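Local atomic coordinates of 3-isopropylmalate dehydratase small subunit (Campylobacter jejuni, PDB entry 3Q3W), a protein that forms the small subunit of isopropylmalate isomerase, which interconverts 2-isopropylmalate and 3-isopropylmalate through 2-isopropylmaleate. Residues A[12-17]-A[144-149]; A[73-78]-A[102-107]. All coordinates share one frame; numbering follows the deposited sequence.

Both contacts belong to one mixed beta sheet, and their centres lie about 8 Å apart. Strands 9-17 and 73-78 are neighbours in it, so contact 1 and contact 2 share a border. There Cys-15 N lies 2.8 Å from Ile-75 O, a probable hydrogen bond. Contact 2 (73-78 with 102-107) is the buried one. It is parallel, local in sequence and lined by aliphatic side chains. Contact 1 (12-17 with 144-149) is partly buried and antiparallel, and it splays apart after a short pairing. It closes a long loop of chain in which contact 2 is nested. Its chemistry is more mixed, with a carboxamide and a lysine stem beside Ile-13.

Contact 1: residues A[12-17]-A[144-149]; sequences GIACPL and KNIEIS
Ile-13 and Asn-145 face each other as the non-hydrogen-bonded pair of a short antiparallel ladder. The ladder joins strand 9-17 to strand 145-149 in the mixed sheet of this aconitase C-terminal-type domain. The two side chains cross at a slant. CD1 of Ile-13 reaches Asn-145 OD1 at 3.7 Å and lies almost as near ND2, so the methyl rests against the amide end. CG of Asn-145 stands beside its own backbone N (chi1 -76°), which sends OD1 over the Gly-12 backbone, 3.1 Å from Gly-12 C. The other branch of Ile-13, CG2, meets the CB of Lys-144. The lysine chain bends at chi2 (-55°) and leads away, and its NZ bonds to the carbonyls of Ser-141 and Leu-138. Gly-12 and Ile-146 form the hydrogen-bonded pair, with N-to-O bonds in both directions. A third bond runs from Ala-14 N to Lys-144 O, with the donor above the carbonyl plane. The strand directions differ by 109°, and the pairing stays short. On the face opposite Ile-13, helix 128-140 covers Ala-14 through Leu-138. There Ala-14 CB presses on Ile-146 CD1 at 3.5 Å, tighter than usual carbon contact.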
loop_
_atom_site.group_PDB
_atom_site.type_symbol
_atom_site.label_atom_id
_atom_site.label_comp_id
_atom_site.label_asym_id
_atom_site.label_seq_id
_atom_site.Cartn_x
_atom_site.Cartn_y
_atom_site.Cartn_z
ATOM N N GLY A 12 9.619 -4.100 6.507
ATOM C CA GLY A 12 8.615 -5.163 6.635
ATOM C C GLY A 12 8.421 -5.972 5.365
ATOM O O GLY A 12 9.046 -5.719 4.329
ATOM N N ILE A 13 7.528 -6.934 5.471
ATOM C CA ILE A 13 7.211 -7.840 4.410
ATOM C C ILE A 13 6.503 -7.089 3.289
ATOM O O ILE A 13 5.496 -6.395 3.522
ATOM C CB ILE A 13 6.310 -8.981 4.964
ATOM C CG1 ILE A 13 6.989 -9.696 6.137
ATOM C CG2 ILE A 13 5.851 -9.934 3.840
ATOM C CD1 ILE A 13 8.164 -10.522 5.808
ATOM N N ALA A 14 7.050 -7.180 2.080
ATOM C CA ALA A 14 6.434 -6.581 0.905
ATOM C C ALA A 14 5.772 -7.651 0.034
ATOM O O ALA A 14 6.279 -8.785 -0.045
ATOM C CB ALA A 14 7.427 -5.825 0.134
ATOM N N CYS A 15 4.660 -7.268 -0.606
ATOM C CA CYS A 15 3.811 -8.173 -1.374
ATOM C C CYS A 15 3.547 -7.561 -2.732
ATOM O O CYS A 15 3.007 -6.455 -2.813
ATOM C CB CYS A 15 2.460 -8.419 -0.692
ATOM S SG CYS A 15 1.463 -9.601 -1.615
ATOM N N PRO A 16 3.898 -8.282 -3.801
ATOM C CA PRO A 16 3.670 -7.730 -5.116
ATOM C C PRO A 16 2.271 -8.021 -5.616
ATOM O O PRO A 16 1.795 -9.154 -5.484
ATOM C CB PRO A 16 4.715 -8.448 -5.969
ATOM C CG PRO A 16 4.877 -9.767 -5.320
ATOM C CD PRO A 16 4.562 -9.599 -3.864
ATOM N N LEU A 17 1.615 -7.015 -6.156
ATOM C CA LEU A 17 0.286 -7.182 -6.745
ATOM C C LEU A 17 0.339 -6.688 -8.205
ATOM O O LEU A 17 0.204 -5.498 -8.496
ATOM C CB LEU A 17 -0.787 -6.423 -5.947
ATOM C CG LEU A 17 -0.916 -6.822 -4.477
ATOM C CD1 LEU A 17 -1.932 -5.845 -3.732
ATOM C CD2 LEU A 17 -1.375 -8.219 -4.290
ATOM N N LYS A 144 11.201 -11.510 2.128
ATOM C CA LYS A 144 10.307 -10.597 1.472
ATOM C C LYS A 144 10.452 -9.154 1.961
ATOM O O LYS A 144 9.717 -8.245 1.495
ATOM C CB LYS A 144 8.855 -11.067 1.697
ATOM C CG LYS A 144 8.543 -12.480 1.210
ATOM C CD LYS A 144 8.903 -12.661 -0.257
ATOM C CE LYS A 144 8.195 -13.872 -0.853
ATOM N NZ LYS A 144 8.746 -14.281 -2.172
ATOM N N ASN A 145 11.354 -8.943 2.921
ATOM C CA ASN A 145 11.477 -7.651 3.578
ATOM C C ASN A 145 12.072 -6.624 2.655
ATOM O O ASN A 145 13.041 -6.916 1.939
ATOM C CB ASN A 145 12.324 -7.784 4.821
ATOM C CG ASN A 145 11.585 -8.427 5.933
ATOM O OD1 ASN A 145 10.653 -7.834 6.458
ATOM N ND2 ASN A 145 11.947 -9.674 6.279
ATOM N N ILE A 146 11.442 -5.441 2.639
ATOM C CA ILE A 146 11.973 -4.252 2.028
ATOM C C ILE A 146 12.148 -3.217 3.138
ATOM O O ILE A 146 11.391 -3.193 4.103
ATOM C CB ILE A 146 11.073 -3.727 0.902
ATOM C CG1 ILE A 146 11.102 -4.716 -0.283
ATOM C CG2 ILE A 146 11.524 -2.305 0.493
ATOM C CD1 ILE A 146 10.157 -4.412 -1.436
ATOM N N GLU A 147 13.190 -2.397 3.050
ATOM C CA GLU A 147 13.338 -1.286 4.008
ATOM C C GLU A 147 13.180 0.063 3.323
ATOM O O GLU A 147 13.627 0.257 2.214
ATOM C CB GLU A 147 14.667 -1.355 4.766
ATOM C CG GLU A 147 14.684 -0.426 5.987
ATOM C CD GLU A 147 15.823 -0.683 6.965
ATOM O OE1 GLU A 147 16.446 -1.757 6.924
ATOM O OE2 GLU A 147 16.088 0.206 7.797
ATOM N N ILE A 148 12.513 1.001 4.009
ATOM C CA ILE A 148 12.240 2.328 3.449
ATOM C C ILE A 148 12.615 3.369 4.470
ATOM O O ILE A 148 12.180 3.273 5.606
ATOM C CB ILE A 148 10.777 2.529 3.114
ATOM C CG1 ILE A 148 10.298 1.491 2.102
ATOM C CG2 ILE A 148 10.557 3.982 2.601
ATOM C CD1 ILE A 148 8.766 1.228 2.098
ATOM N N SER A 149 13.447 4.336 4.071
ATOM C CA SER A 149 13.759 5.489 4.894
ATOM C C SER A 149 13.120 6.732 4.271
ATOM O O SER A 149 13.449 7.121 3.153
ATOM C CB SER A 149 15.284 5.680 4.987
ATOM O OG SER A 149 15.614 6.848 5.730
#

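Contact 2: residues A[73-78]-A[102-107]; sequences SSILVS and AIIAPS
Ile-104, Leu-76 and Ala-102 bury the most surface where strand 73-78 runs beside strand 102-105. The parallel strands, 17° apart, are connected by helix 90-98 in a beta-alpha-beta unit. Both backbone polar groups of Ile-104 turn to strand 73-78 and straddle Val-77. Its N donates to Leu-76 O at 2.8 Å, almost straight (174° at the hydrogen), and its O accepts from Ser-78 N. With chi2 extended (167°), CD1 of Ile-104 reaches Ile-75 CG2 at 4.1 Å, and the side chains cross at a slant. Ile-75, Val-77, Ala-102 and Ile-104 lie on one face; there Ile-104 CB is 4.3 Å from Val-77 CG2. Helix 128-140 covers Val-77 through Val-131 and Val-135. Leu-76 points to the other face, where its CB meets Ile-103 CG1 at 4.2 Å. Ala-102 is buried mostly at its backbone: its O takes Leu-76 N and the Ile-75 CA-H, its N bonds weakly to Ser-74 O, and its methyl is a loose 4.5 Å from Ile-75 CG1. Ser-78 OG hydrogen-bonds to Leu-17 O, on the side away from strand 102-105. Pro-106 stands where the next N-H donor would come, its CD 3.5 Å from Ser-78 O, which is buried without a polar partner. The bonds do not continue past Ser-78 N to Ile-104 O. Three good backbone bonds and one weak one run within the sheet, with apolar side chains on both faces.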
loop_
_atom_site.group_PDB
_atom_site.type_symbol
_atom_site.label_atom_id
_atom_site.label_comp_id
_atom_site.label_asym_id
_atom_site.label_seq_id
_atom_site.Cartn_x
_atom_site.Cartn_y
_atom_site.Cartn_z
ATOM N N SER A 73 2.110 -8.675 5.671
ATOM C CA SER A 73 2.596 -7.682 4.687
ATOM C C SER A 73 2.339 -6.282 5.209
ATOM O O SER A 73 1.240 -6.014 5.735
ATOM C CB SER A 73 1.911 -7.888 3.323
ATOM O OG SER A 73 2.460 -8.999 2.635
ATOM N N SER A 74 3.326 -5.389 5.095
ATOM C CA SER A 74 3.143 -3.979 5.429
ATOM C C SER A 74 3.584 -3.031 4.318
ATOM O O SER A 74 3.456 -1.780 4.437
ATOM C CB SER A 74 3.837 -3.627 6.766
ATOM O OG SER A 74 5.245 -3.813 6.703
ATOM N N ILE A 75 4.075 -3.616 3.229
ATOM C CA ILE A 75 4.398 -2.907 1.982
ATOM C C ILE A 75 3.814 -3.609 0.763
ATOM O O ILE A 75 3.876 -4.857 0.667
ATOM C CB ILE A 75 5.942 -2.853 1.787
ATOM C CG1 ILE A 75 6.567 -2.057 2.909
ATOM C CG2 ILE A 75 6.305 -2.221 0.464
ATOM C CD1 ILE A 75 8.101 -2.260 3.083
ATOM N N LEU A 76 3.277 -2.831 -0.174
ATOM C CA LEU A 76 2.732 -3.359 -1.424
ATOM C C LEU A 76 3.548 -2.844 -2.578
ATOM O O LEU A 76 4.035 -1.714 -2.532
ATOM C CB LEU A 76 1.266 -2.978 -1.616
ATOM C CG LEU A 76 0.232 -3.478 -0.585
ATOM C CD1 LEU A 76 -1.191 -3.001 -0.972
ATOM C CD2 LEU A 76 0.263 -4.983 -0.388
ATOM N N VAL A 77 3.731 -3.680 -3.597
ATOM C CA VAL A 77 4.355 -3.257 -4.822
ATOM C C VAL A 77 3.374 -3.555 -5.943
ATOM O O VAL A 77 3.024 -4.722 -6.189
ATOM C CB VAL A 77 5.661 -4.003 -5.035
ATOM C CG1 VAL A 77 6.414 -3.407 -6.255
ATOM C CG2 VAL A 77 6.486 -3.901 -3.808
ATOM N N SER A 78 2.905 -2.510 -6.608
ATOM C CA SER A 78 1.919 -2.636 -7.677
ATOM C C SER A 78 2.317 -1.897 -8.947
ATOM O O SER A 78 3.395 -1.340 -9.051
ATOM C CB SER A 78 0.581 -2.119 -7.201
ATOM O OG SER A 78 -0.481 -2.735 -7.911
ATOM N N ALA A 102 3.231 1.456 3.367
ATOM C CA ALA A 102 3.772 2.066 2.137
ATOM C C ALA A 102 3.368 1.266 0.911
ATOM O O ALA A 102 3.222 0.029 0.982
ATOM C CB ALA A 102 5.281 2.183 2.210
ATOM N N ILE A 103 3.181 1.963 -0.203
ATOM C CA ILE A 103 2.967 1.335 -1.493
ATOM C C ILE A 103 4.013 1.856 -2.482
ATOM O O ILE A 103 4.235 3.054 -2.558
ATOM C CB ILE A 103 1.581 1.629 -2.026
ATOM C CG1 ILE A 103 0.513 1.146 -1.023
ATOM C CG2 ILE A 103 1.401 0.998 -3.394
ATOM C CD1 ILE A 103 -0.802 1.840 -1.231
ATOM N N ILE A 104 4.656 0.948 -3.210
ATOM C CA ILE A 104 5.594 1.267 -4.257
ATOM C C ILE A 104 4.882 0.987 -5.574
ATOM O O ILE A 104 4.354 -0.117 -5.779
ATOM C CB ILE A 104 6.868 0.392 -4.100
ATOM C CG1 ILE A 104 7.553 0.723 -2.772
ATOM C CG2 ILE A 104 7.851 0.597 -5.274
ATOM C CD1 ILE A 104 8.594 -0.226 -2.364
ATOM N N ALA A 105 4.810 1.972 -6.460
ATOM C CA ALA A 105 4.202 1.790 -7.778
ATOM C C ALA A 105 4.847 2.803 -8.712
ATOM O O ALA A 105 5.525 3.695 -8.235
ATOM C CB ALA A 105 2.696 2.029 -7.729
ATOM N N PRO A 106 4.628 2.685 -10.030
ATOM C CA PRO A 106 5.168 3.686 -10.950
ATOM C C PRO A 106 4.400 5.026 -10.903
ATOM O O PRO A 106 4.970 6.074 -11.177
ATOM C CB PRO A 106 4.997 3.029 -12.333
ATOM C CG PRO A 106 4.512 1.628 -12.082
ATOM C CD PRO A 106 3.870 1.649 -10.745
ATOM N N SER A 107 3.112 4.963 -10.552
ATOM C CA SER A 107 2.268 6.121 -10.422
ATOM C C SER A 107 1.042 5.804 -9.527
ATOM O O SER A 107 0.738 4.652 -9.256
ATOM C CB SER A 107 1.815 6.593 -11.779
ATOM O OG SER A 107 1.127 5.567 -12.448
#